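Local coordinates for protein parahox neighbor (Phaeodactylum tricornutum CCAP 1055/1, PDB 5Z5M) that probably catalyses the last two steps from 5-hydroxyisourate to (S)-allantoin, as a fusion of a hydroxyisourate hydrolase and an OHCU decarboxylase, at residues A[48-53]-A[277-282]; A[182-187]-A[228-233]; A[205-210]-A[240-245]. All blocks are in the same frame, centred on the assembly; numbering follows the deposited sequence.

Contact 1 joins the helical OHCU decarboxylase part of the chain to the transthyretin-like part, while contacts 2 and 3 tie strands within the latter. Contact 1 closes the longest loop, from helix 49-61 to the turn before strand 281-289, and contacts 2 and 3 both lie inside that loop, their segments alternating along the chain. Contact 2 belongs to the mixed sheet, where strand 182-189 also pairs with strand 281-289 of contact 1; contact 3 belongs to the antiparallel sheet. Their centres are 16 to 18 Å apart. Leu-183, Cys-185, Ala-231 and Leu-232 meet Tyr-243 and Trp-245 between the sheets, and Val-240 touches Pro-278, connecting the sandwich with the interdomain contact.

Contact 1 (A[48-53]-A[277-282]); sequences TISQLA and NPDDHY
Ser-50, in the first turn of helix 49-61, points at Asp-279 and Asn-277, which belong to a type I beta turn (Asn-277 to Asp-280) leading into strand 281-289; the helix start of the OHCU decarboxylase part thus meets a turn of the transthyretin-like part. The Asp-279 carboxylate reaches across to the helix N-terminus, where backbone N-H groups face outward and an acidic side chain fits well. Its OD2 takes two bonds from one residue: Ser-50 N, 2.9 Å away, meets OD2 nearly along its C-O axis, while Ser-50 OG donates to the anti lone pair of OD2 at 2.7 Å. The helix end would probably favour the charged form of this carboxylate. Ile-49 crosses Asp-279 at about a right angle, its CG2 methyl 3.2 Å from OD2, and also packs on Trp-167 of helix 151-173, apolar surroundings that suit a branched aliphatic residue.

A chi1 of -176° turns the Asn-277 amide away from its own backbone N and over to Ser-50; ND2 donates to OG at 2.8 Å with the hydroxyl in the amide plane. Asn-277 OD1 meanwhile accepts from Asp-279 N, an Asx turn that steadies both partners of the serine. Thr-48 and Gln-51 form a capping box, Gln-51 N bonding to Thr-48 OG1 and Thr-48 N weakly to Gln-51 OE1. A water accepts from Ile-49 N and donates to Asp-279 OD1 at 2.8 Å.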
loop_
_atom_site.group_PDB
_atom_site.type_symbol
_atom_site.label_atom_id
_atom_site.label_comp_id
_atom_site.label_asym_id
_atom_site.label_seq_id
_atom_site.Cartn_x
_atom_site.Cartn_y
_atom_site.Cartn_z
ATOM N N THR A 48 6.296 23.788 -24.860
ATOM C CA THR A 48 5.830 23.989 -23.489
ATOM C C THR A 48 6.961 24.439 -22.567
ATOM O O THR A 48 8.137 24.369 -22.926
ATOM C CB THR A 48 5.208 22.701 -22.909
ATOM O OG1 THR A 48 6.205 21.671 -22.859
ATOM C CG2 THR A 48 4.030 22.234 -23.751
ATOM N N ILE A 49 6.611 24.897 -21.371
ATOM C CA ILE A 49 7.637 25.327 -20.434
ATOM C C ILE A 49 8.427 24.106 -19.947
ATOM O O ILE A 49 9.629 24.203 -19.684
ATOM C CB ILE A 49 7.036 26.122 -19.249
ATOM C CG1 ILE A 49 8.151 26.746 -18.402
ATOM C CG2 ILE A 49 6.112 25.255 -18.413
ATOM C CD1 ILE A 49 7.648 27.645 -17.298
ATOM N N SER A 50 7.770 22.950 -19.883
ATOM C CA SER A 50 8.451 21.702 -19.538
ATOM C C SER A 50 9.567 21.388 -20.523
ATOM O O SER A 50 10.689 21.067 -20.132
ATOM C CB SER A 50 7.468 20.532 -19.504
ATOM O OG SER A 50 6.573 20.648 -18.420
ATOM N N GLN A 51 9.245 21.478 -21.811
ATOM C CA GLN A 51 10.218 21.194 -22.857
ATOM C C GLN A 51 11.363 22.203 -22.850
ATOM O O GLN A 51 12.513 21.855 -23.124
ATOM C CB GLN A 51 9.529 21.174 -24.223
ATOM C CG GLN A 51 8.610 19.975 -24.416
ATOM C CD GLN A 51 7.756 20.083 -25.664
ATOM O OE1 GLN A 51 7.683 21.137 -26.289
ATOM N NE2 GLN A 51 7.101 18.989 -26.028
ATOM N N LEU A 52 11.041 23.453 -22.539
ATOM C CA LEU A 52 12.051 24.498 -22.465
ATOM C C LEU A 52 13.033 24.198 -21.332
ATOM O O LEU A 52 14.250 24.283 -21.509
ATOM C CB LEU A 52 11.390 25.867 -22.270
ATOM C CG LEU A 52 12.350 27.025 -21.986
ATOM C CD1 LEU A 52 13.377 27.161 -23.113
ATOM C CD2 LEU A 52 11.575 28.315 -21.787
ATOM N N ALA A 53 12.495 23.821 -20.177
ATOM C CA ALA A 53 13.317 23.454 -19.029
ATOM C C ALA A 53 14.183 22.238 -19.338
ATOM O O ALA A 53 15.358 22.199 -18.971
ATOM C CB ALA A 53 12.440 23.180 -17.812
ATOM N N ASN A 277 4.320 21.059 -11.606
ATOM C CA ASN A 277 4.416 21.327 -13.044
ATOM C C ASN A 277 3.038 21.480 -13.693
ATOM O O ASN A 277 2.298 20.510 -13.825
ATOM C CB ASN A 277 5.217 20.210 -13.737
ATOM C CG ASN A 277 5.451 20.474 -15.227
ATOM O OD1 ASN A 277 4.792 21.308 -15.835
ATOM N ND2 ASN A 277 6.402 19.752 -15.812
ATOM N N PRO A 278 2.711 22.704 -14.132
ATOM C CA PRO A 278 1.385 23.023 -14.675
ATOM C C PRO A 278 1.090 22.375 -16.033
ATOM O O PRO A 278 -0.061 22.423 -16.468
ATOM C CB PRO A 278 1.418 24.551 -14.794
ATOM C CG PRO A 278 2.859 24.903 -14.899
ATOM C CD PRO A 278 3.608 23.873 -14.114
ATOM N N ASP A 279 2.108 21.805 -16.680
ATOM C CA ASP A 279 1.942 21.059 -17.931
ATOM C C ASP A 279 1.428 19.637 -17.726
ATOM O O ASP A 279 0.841 19.045 -18.635
ATOM C CB ASP A 279 3.270 20.969 -18.693
ATOM C CG ASP A 279 3.693 22.286 -19.313
ATOM O OD1 ASP A 279 2.813 23.077 -19.724
ATOM O OD2 ASP A 279 4.920 22.510 -19.415
ATOM N N ASP A 280 1.673 19.083 -16.540
ATOM C CA ASP A 280 1.486 17.648 -16.309
ATOM C C ASP A 280 0.069 17.239 -15.943
ATOM O O ASP A 280 -0.703 18.029 -15.401
ATOM C CB ASP A 280 2.423 17.160 -15.200
ATOM C CG ASP A 280 3.857 17.015 -15.663
ATOM O OD1 ASP A 280 4.101 17.073 -16.887
ATOM O OD2 ASP A 280 4.740 16.834 -14.799
ATOM N N HIS A 281 -0.253 15.982 -16.235
ATOM C CA HIS A 281 -1.445 15.342 -15.696
ATOM C C HIS A 281 -1.104 14.710 -14.346
ATOM O O HIS A 281 -0.302 13.774 -14.268
ATOM C CB HIS A 281 -1.980 14.283 -16.659
ATOM C CG HIS A 281 -3.110 13.475 -16.104
ATOM N ND1 HIS A 281 -3.494 12.265 -16.639
ATOM C CD2 HIS A 281 -3.942 13.701 -15.055
ATOM C CE1 HIS A 281 -4.510 11.780 -15.950
ATOM N NE2 HIS A 281 -4.800 12.634 -14.979
ATOM N N TYR A 282 -1.687 15.244 -13.282
ATOM C CA TYR A 282 -1.514 14.665 -11.955
ATOM C C TYR A 282 -2.730 13.822 -11.626
ATOM O O TYR A 282 -3.854 14.308 -11.654
ATOM C CB TYR A 282 -1.324 15.748 -10.892
ATOM C CG TYR A 282 0.079 16.297 -10.760
ATOM C CD1 TYR A 282 0.700 16.947 -11.818
ATOM C CD2 TYR A 282 0.771 16.192 -9.562
ATOM C CE1 TYR A 282 1.981 17.462 -11.686
ATOM C CE2 TYR A 282 2.043 16.703 -9.421
ATOM C CZ TYR A 282 2.646 17.332 -10.485
ATOM O OH TYR A 282 3.914 17.845 -10.348
HETATM O O HOH W 1 3.773 25.353 -21.125
#

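Contact 2 (A[182-187]-A[228-233]); sequences FLTCHV and GGPALK
Leu-183 and Leu-232 meet where strand 182-189, in the mixed sheet of the transthyretin-like fold, takes the short, weakly bonded strand 232-233 along one edge in antiparallel fashion; its other edge pairs in parallel with strand 281-289. Two backbone hydrogen bonds join the segments. Leu-183 N donates to Leu-232 O at 3.0 Å, and Ala-231 N returns a bond to Leu-183 O at 2.8 Å, bent to 137° at the hydrogen. Next to them, Phe-182 and Lys-233 form a non-hydrogen-bonded pair.

The apolar contacts fall on two faces. On the one bearing Leu-183 and Leu-232, the two side chains lie side by side and point the same way, CD2 of Leu-183 being 4.2 Å from CD1 of Leu-232. Ala-231 keeps only a methyl beside them, a small residue suited to a place shared with Trp-245 and Leu-203. Branched aliphatic chains fit this buried face because it looks onto the strands of the other sheet.

Phe-182 and Pro-230 carry the second apolar group. With CG between the backbone N and the carbonyl carbon (chi1 60°), the phenyl ring swings toward the proline, whose CG approaches CD2 obliquely at 3.7 Å. The other side chain at Pro-230 is Thr-184, which runs alongside it and also sets its CG2 at the phenyl edge, in the ring plane.

Polar and aromatic links lead on to strand 281-289: Phe-182 stacks on His-281, and Thr-184 OG1 is hydrogen-bonded to both His-283 ND1 and His-281 NE2, while its CG2 methyl rests 4.0 Å from Pro-230 CG.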
loop_
_atom_site.group_PDB
_atom_site.type_symbol
_atom_site.label_atom_id
_atom_site.label_comp_id
_atom_site.label_asym_id
_atom_site.label_seq_id
_atom_site.Cartn_x
_atom_site.Cartn_y
_atom_site.Cartn_z
ATOM N N PHE A 182 -3.691 19.004 -15.806
ATOM C CA PHE A 182 -4.932 18.862 -15.052
ATOM C C PHE A 182 -4.804 17.840 -13.934
ATOM O O PHE A 182 -3.847 17.055 -13.891
ATOM C CB PHE A 182 -6.102 18.487 -15.981
ATOM C CG PHE A 182 -5.920 17.177 -16.721
ATOM C CD1 PHE A 182 -5.150 17.115 -17.876
ATOM C CD2 PHE A 182 -6.549 16.023 -16.281
ATOM C CE1 PHE A 182 -4.984 15.920 -18.561
ATOM C CE2 PHE A 182 -6.392 14.824 -16.963
ATOM C CZ PHE A 182 -5.612 14.773 -18.110
ATOM N N LEU A 183 -5.791 17.857 -13.042
ATOM C CA LEU A 183 -5.793 17.033 -11.837
ATOM C C LEU A 183 -7.022 16.132 -11.803
ATOM O O LEU A 183 -8.153 16.608 -11.908
ATOM C CB LEU A 183 -5.761 17.918 -10.589
ATOM C CG LEU A 183 -5.835 17.251 -9.212
ATOM C CD1 LEU A 183 -4.609 16.381 -8.938
ATOM C CD2 LEU A 183 -5.980 18.310 -8.132
ATOM N N THR A 184 -6.791 14.831 -11.682
ATOM C CA THR A 184 -7.881 13.877 -11.563
ATOM C C THR A 184 -7.755 13.065 -10.282
ATOM O O THR A 184 -6.711 13.067 -9.618
ATOM C CB THR A 184 -7.927 12.900 -12.754
ATOM O OG1 THR A 184 -6.672 12.214 -12.857
ATOM C CG2 THR A 184 -8.222 13.643 -14.057
ATOM N N CYS A 185 -8.825 12.350 -9.959
ATOM C CA CYS A 185 -8.887 11.549 -8.752
ATOM C C CYS A 185 -9.683 10.275 -9.005
ATOM O O CYS A 185 -10.576 10.242 -9.849
ATOM C CB CYS A 185 -9.516 12.351 -7.616
ATOM S SG CYS A 185 -9.373 11.566 -5.997
ATOM N N HIS A 186 -9.332 9.227 -8.277
ATOM C CA HIS A 186 -10.035 7.957 -8.327
ATOM C C HIS A 186 -10.057 7.400 -6.911
ATOM O O HIS A 186 -9.063 7.498 -6.193
ATOM C CB HIS A 186 -9.341 6.998 -9.300
ATOM C CG HIS A 186 -9.925 5.620 -9.327
ATOM N ND1 HIS A 186 -11.174 5.351 -9.842
ATOM C CD2 HIS A 186 -9.423 4.433 -8.914
ATOM C CE1 HIS A 186 -11.422 4.055 -9.737
ATOM N NE2 HIS A 186 -10.375 3.478 -9.177
ATOM N N VAL A 187 -11.188 6.850 -6.490
ATOM C CA VAL A 187 -11.257 6.218 -5.178
ATOM C C VAL A 187 -11.593 4.739 -5.322
ATOM O O VAL A 187 -12.580 4.368 -5.964
ATOM C CB VAL A 187 -12.299 6.876 -4.269
ATOM C CG1 VAL A 187 -12.275 6.206 -2.893
ATOM C CG2 VAL A 187 -12.040 8.368 -4.162
ATOM N N GLY A 228 -18.021 14.860 -13.484
ATOM C CA GLY A 228 -17.709 16.103 -14.166
ATOM C C GLY A 228 -16.268 16.213 -14.625
ATOM O O GLY A 228 -15.860 17.243 -15.158
ATOM N N GLY A 229 -15.489 15.155 -14.412
ATOM C CA GLY A 229 -14.118 15.124 -14.886
ATOM C C GLY A 229 -13.107 15.701 -13.914
ATOM O O GLY A 229 -13.332 15.693 -12.707
ATOM N N PRO A 230 -11.987 16.214 -14.441
ATOM C CA PRO A 230 -10.864 16.712 -13.634
ATOM C C PRO A 230 -11.280 17.792 -12.648
ATOM O O PRO A 230 -12.144 18.612 -12.957
ATOM C CB PRO A 230 -9.901 17.281 -14.682
ATOM C CG PRO A 230 -10.231 16.532 -15.935
ATOM C CD PRO A 230 -11.712 16.308 -15.887
ATOM N N ALA A 231 -10.672 17.776 -11.467
ATOM C CA ALA A 231 -10.958 18.758 -10.431
ATOM C C ALA A 231 -10.437 20.135 -10.818
ATOM O O ALA A 231 -11.057 21.156 -10.524
ATOM C CB ALA A 231 -10.346 18.311 -9.098
ATOM N N LEU A 232 -9.276 20.152 -11.460
ATOM C CA LEU A 232 -8.655 21.384 -11.914
ATOM C C LEU A 232 -8.144 21.170 -13.331
ATOM O O LEU A 232 -7.665 20.086 -13.651
ATOM C CB LEU A 232 -7.508 21.790 -10.988
ATOM C CG LEU A 232 -7.899 22.102 -9.541
ATOM C CD1 LEU A 232 -6.662 22.370 -8.702
ATOM C CD2 LEU A 232 -8.859 23.283 -9.487
ATOM N N LYS A 233 -8.247 22.196 -14.172
ATOM C CA LYS A 233 -7.833 22.078 -15.570
ATOM C C LYS A 233 -7.254 23.386 -16.119
ATOM O O LYS A 233 -7.907 24.431 -16.082
ATOM C CB LYS A 233 -9.022 21.631 -16.434
ATOM C CG LYS A 233 -8.686 21.405 -17.899
ATOM C CD LYS A 233 -9.858 20.790 -18.657
ATOM C CE LYS A 233 -9.528 20.607 -20.134
ATOM N NZ LYS A 233 -10.607 19.877 -20.866
#

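Contact 3 (A[205-210]-A[240-245]); sequences RLSPPE and VGQYEW
Arg-205 and Tyr-243 lie side by side, pointing the same way, as a non-hydrogen-bonded antiparallel pair. CG of the arginine sits over one face of the phenol, 4.1 Å from the ring centroid, in a CH-pi contact offset toward the rim. From there a bend at chi3 (-68°) brings the guanidinium round to the hydroxyl: NE donates to Tyr-243 OH at 3.0 Å, the oxygen lying at the guanidinium edge, near its plane, and NH2 adds a weak bond. Arginine suits this place because its methylenes cover the ring while its head grips the oxygen; an alanine here would probably cost Tyr-243 OH this donor and uncover part of the ring face.

On the sheet face bearing Ser-207 and Gln-242, Ser-207 OG lies 3.2 Å from Gln-242 CB and accepts a weak bond from Gln-242 N. Leu-206 extends CD1 to Glu-244, whose OE2 is claimed by a salt bridge with Arg-272. At Gly-241 a CB would clash with Ser-207 O.

Further out, Tyr-243 OH is also bonded to Thr-239 O and Arg-205 NH1 to Met-211 O, fixing both ends of the pair. Gln-242 packs on Gln-263 of a second subunit. The backbone carries the pairing: Gln-242 O accepts from Leu-206 N at 2.7 Å and from Ser-207 N at 3.3 Å, both from the same face of its carbonyl plane, so two residues oppose one, the classic beta bulge, here in the antiparallel sheet of a transthyretin-like fold.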
loop_
_atom_site.group_PDB
_atom_site.type_symbol
_atom_site.label_atom_id
_atom_site.label_comp_id
_atom_site.label_asym_id
_atom_site.label_seq_id
_atom_site.Cartn_x
_atom_site.Cartn_y
_atom_site.Cartn_z
ATOM N N ARG A 205 -6.840 24.671 -1.920
ATOM C CA ARG A 205 -5.461 25.095 -2.156
ATOM C C ARG A 205 -4.917 25.722 -0.878
ATOM O O ARG A 205 -5.526 26.635 -0.322
ATOM C CB ARG A 205 -5.369 26.088 -3.314
ATOM C CG ARG A 205 -3.926 26.432 -3.705
ATOM C CD ARG A 205 -3.863 27.473 -4.819
ATOM N NE ARG A 205 -4.350 26.956 -6.094
ATOM C CZ ARG A 205 -5.507 27.297 -6.653
ATOM N NH1 ARG A 205 -6.308 28.176 -6.062
ATOM N NH2 ARG A 205 -5.859 26.769 -7.816
ATOM N N LEU A 206 -3.778 25.226 -0.407
ATOM C CA LEU A 206 -3.213 25.703 0.855
ATOM C C LEU A 206 -2.152 26.768 0.640
ATOM O O LEU A 206 -1.952 27.632 1.494
ATOM C CB LEU A 206 -2.616 24.546 1.655
ATOM C CG LEU A 206 -3.548 23.389 2.030
ATOM C CD1 LEU A 206 -2.876 22.485 3.054
ATOM C CD2 LEU A 206 -4.881 23.897 2.546
ATOM N N SER A 207 -1.472 26.699 -0.499
ATOM C CA SER A 207 -0.421 27.658 -0.822
ATOM C C SER A 207 -0.231 27.726 -2.338
ATOM O O SER A 207 -0.567 26.771 -3.047
ATOM C CB SER A 207 0.891 27.287 -0.118
ATOM O OG SER A 207 1.527 26.194 -0.752
ATOM N N PRO A 208 0.271 28.865 -2.852
ATOM C CA PRO A 208 0.642 30.091 -2.132
ATOM C C PRO A 208 -0.580 30.803 -1.551
ATOM O O PRO A 208 -1.655 30.740 -2.148
ATOM C CB PRO A 208 1.314 30.940 -3.214
ATOM C CG PRO A 208 0.694 30.480 -4.484
ATOM C CD PRO A 208 0.471 29.006 -4.305
ATOM N N PRO A 209 -0.413 31.466 -0.396
ATOM C CA PRO A 209 -1.519 32.069 0.359
ATOM C C PRO A 209 -2.436 32.968 -0.476
ATOM O O PRO A 209 -3.618 33.087 -0.157
ATOM C CB PRO A 209 -0.800 32.888 1.446
ATOM C CG PRO A 209 0.650 32.919 1.050
ATOM C CD PRO A 209 0.879 31.667 0.276
ATOM N N GLU A 210 -1.906 33.577 -1.532
ATOM C CA GLU A 210 -2.696 34.479 -2.368
ATOM C C GLU A 210 -3.838 33.768 -3.094
ATOM O O GLU A 210 -4.857 34.380 -3.409
ATOM C CB GLU A 210 -1.808 35.177 -3.398
ATOM C CG GLU A 210 -0.508 35.728 -2.843
ATOM C CD GLU A 210 0.607 34.704 -2.857
ATOM O OE1 GLU A 210 0.893 34.156 -3.944
ATOM O OE2 GLU A 210 1.195 34.447 -1.784
ATOM N N VAL A 240 0.844 25.636 -9.785
ATOM C CA VAL A 240 1.852 25.175 -8.834
ATOM C C VAL A 240 1.493 25.619 -7.417
ATOM O O VAL A 240 1.119 26.771 -7.193
ATOM C CB VAL A 240 3.258 25.699 -9.215
ATOM C CG1 VAL A 240 4.271 25.407 -8.108
ATOM C CG2 VAL A 240 3.708 25.087 -10.534
ATOM N N GLY A 241 1.582 24.692 -6.466
ATOM C CA GLY A 241 1.294 25.001 -5.078
ATOM C C GLY A 241 0.970 23.775 -4.250
ATOM O O GLY A 241 1.119 22.644 -4.713
ATOM N N GLN A 242 0.535 23.999 -3.014
ATOM C CA GLN A 242 0.170 22.903 -2.137
ATOM C C GLN A 242 -1.345 22.793 -2.035
ATOM O O GLN A 242 -2.039 23.800 -1.900
ATOM C CB GLN A 242 0.784 23.095 -0.749
ATOM C CG GLN A 242 0.620 21.903 0.155
ATOM C CD GLN A 242 1.246 22.118 1.520
ATOM O OE1 GLN A 242 1.089 23.177 2.133
ATOM N NE2 GLN A 242 1.973 21.114 2.000
ATOM N N TYR A 243 -1.848 21.567 -2.098
ATOM C CA TYR A 243 -3.290 21.307 -2.048
ATOM C C TYR A 243 -3.655 20.287 -0.969
ATOM O O TYR A 243 -2.787 19.595 -0.436
ATOM C CB TYR A 243 -3.786 20.812 -3.413
ATOM C CG TYR A 243 -3.657 21.826 -4.535
ATOM C CD1 TYR A 243 -2.426 22.075 -5.135
ATOM C CD2 TYR A 243 -4.768 22.517 -5.006
ATOM C CE1 TYR A 243 -2.300 23.004 -6.156
ATOM C CE2 TYR A 243 -4.652 23.451 -6.032
ATOM C CZ TYR A 243 -3.417 23.685 -6.607
ATOM O OH TYR A 243 -3.286 24.605 -7.627
ATOM N N GLU A 244 -4.946 20.185 -0.663
ATOM C CA GLU A 244 -5.429 19.143 0.233
ATOM C C GLU A 244 -6.804 18.630 -0.191
ATOM O O GLU A 244 -7.757 19.406 -0.292
ATOM C CB GLU A 244 -5.482 19.664 1.674
ATOM C CG GLU A 244 -5.870 18.624 2.697
ATOM C CD GLU A 244 -5.733 19.130 4.127
ATOM O OE1 GLU A 244 -6.757 19.164 4.845
ATOM O OE2 GLU A 244 -4.601 19.480 4.532
ATOM N N TRP A 245 -6.895 17.329 -0.476
ATOM C CA TRP A 245 -8.187 16.670 -0.610
ATOM C C TRP A 245 -8.779 16.478 0.775
ATOM O O TRP A 245 -8.051 16.357 1.760
ATOM C CB TRP A 245 -8.100 15.280 -1.254
ATOM C CG TRP A 245 -7.592 15.130 -2.670
ATOM C CD1 TRP A 245 -6.430 14.520 -3.048
ATOM C CD2 TRP A 245 -8.265 15.496 -3.888
ATOM N NE1 TRP A 245 -6.318 14.515 -4.416
ATOM C CE2 TRP A 245 -7.427 15.114 -4.957
ATOM C CE3 TRP A 245 -9.474 16.138 -4.177
ATOM C CZ2 TRP A 245 -7.758 15.347 -6.291
ATOM C CZ3 TRP A 245 -9.804 16.366 -5.511
ATOM C CH2 TRP A 245 -8.947 15.971 -6.546
#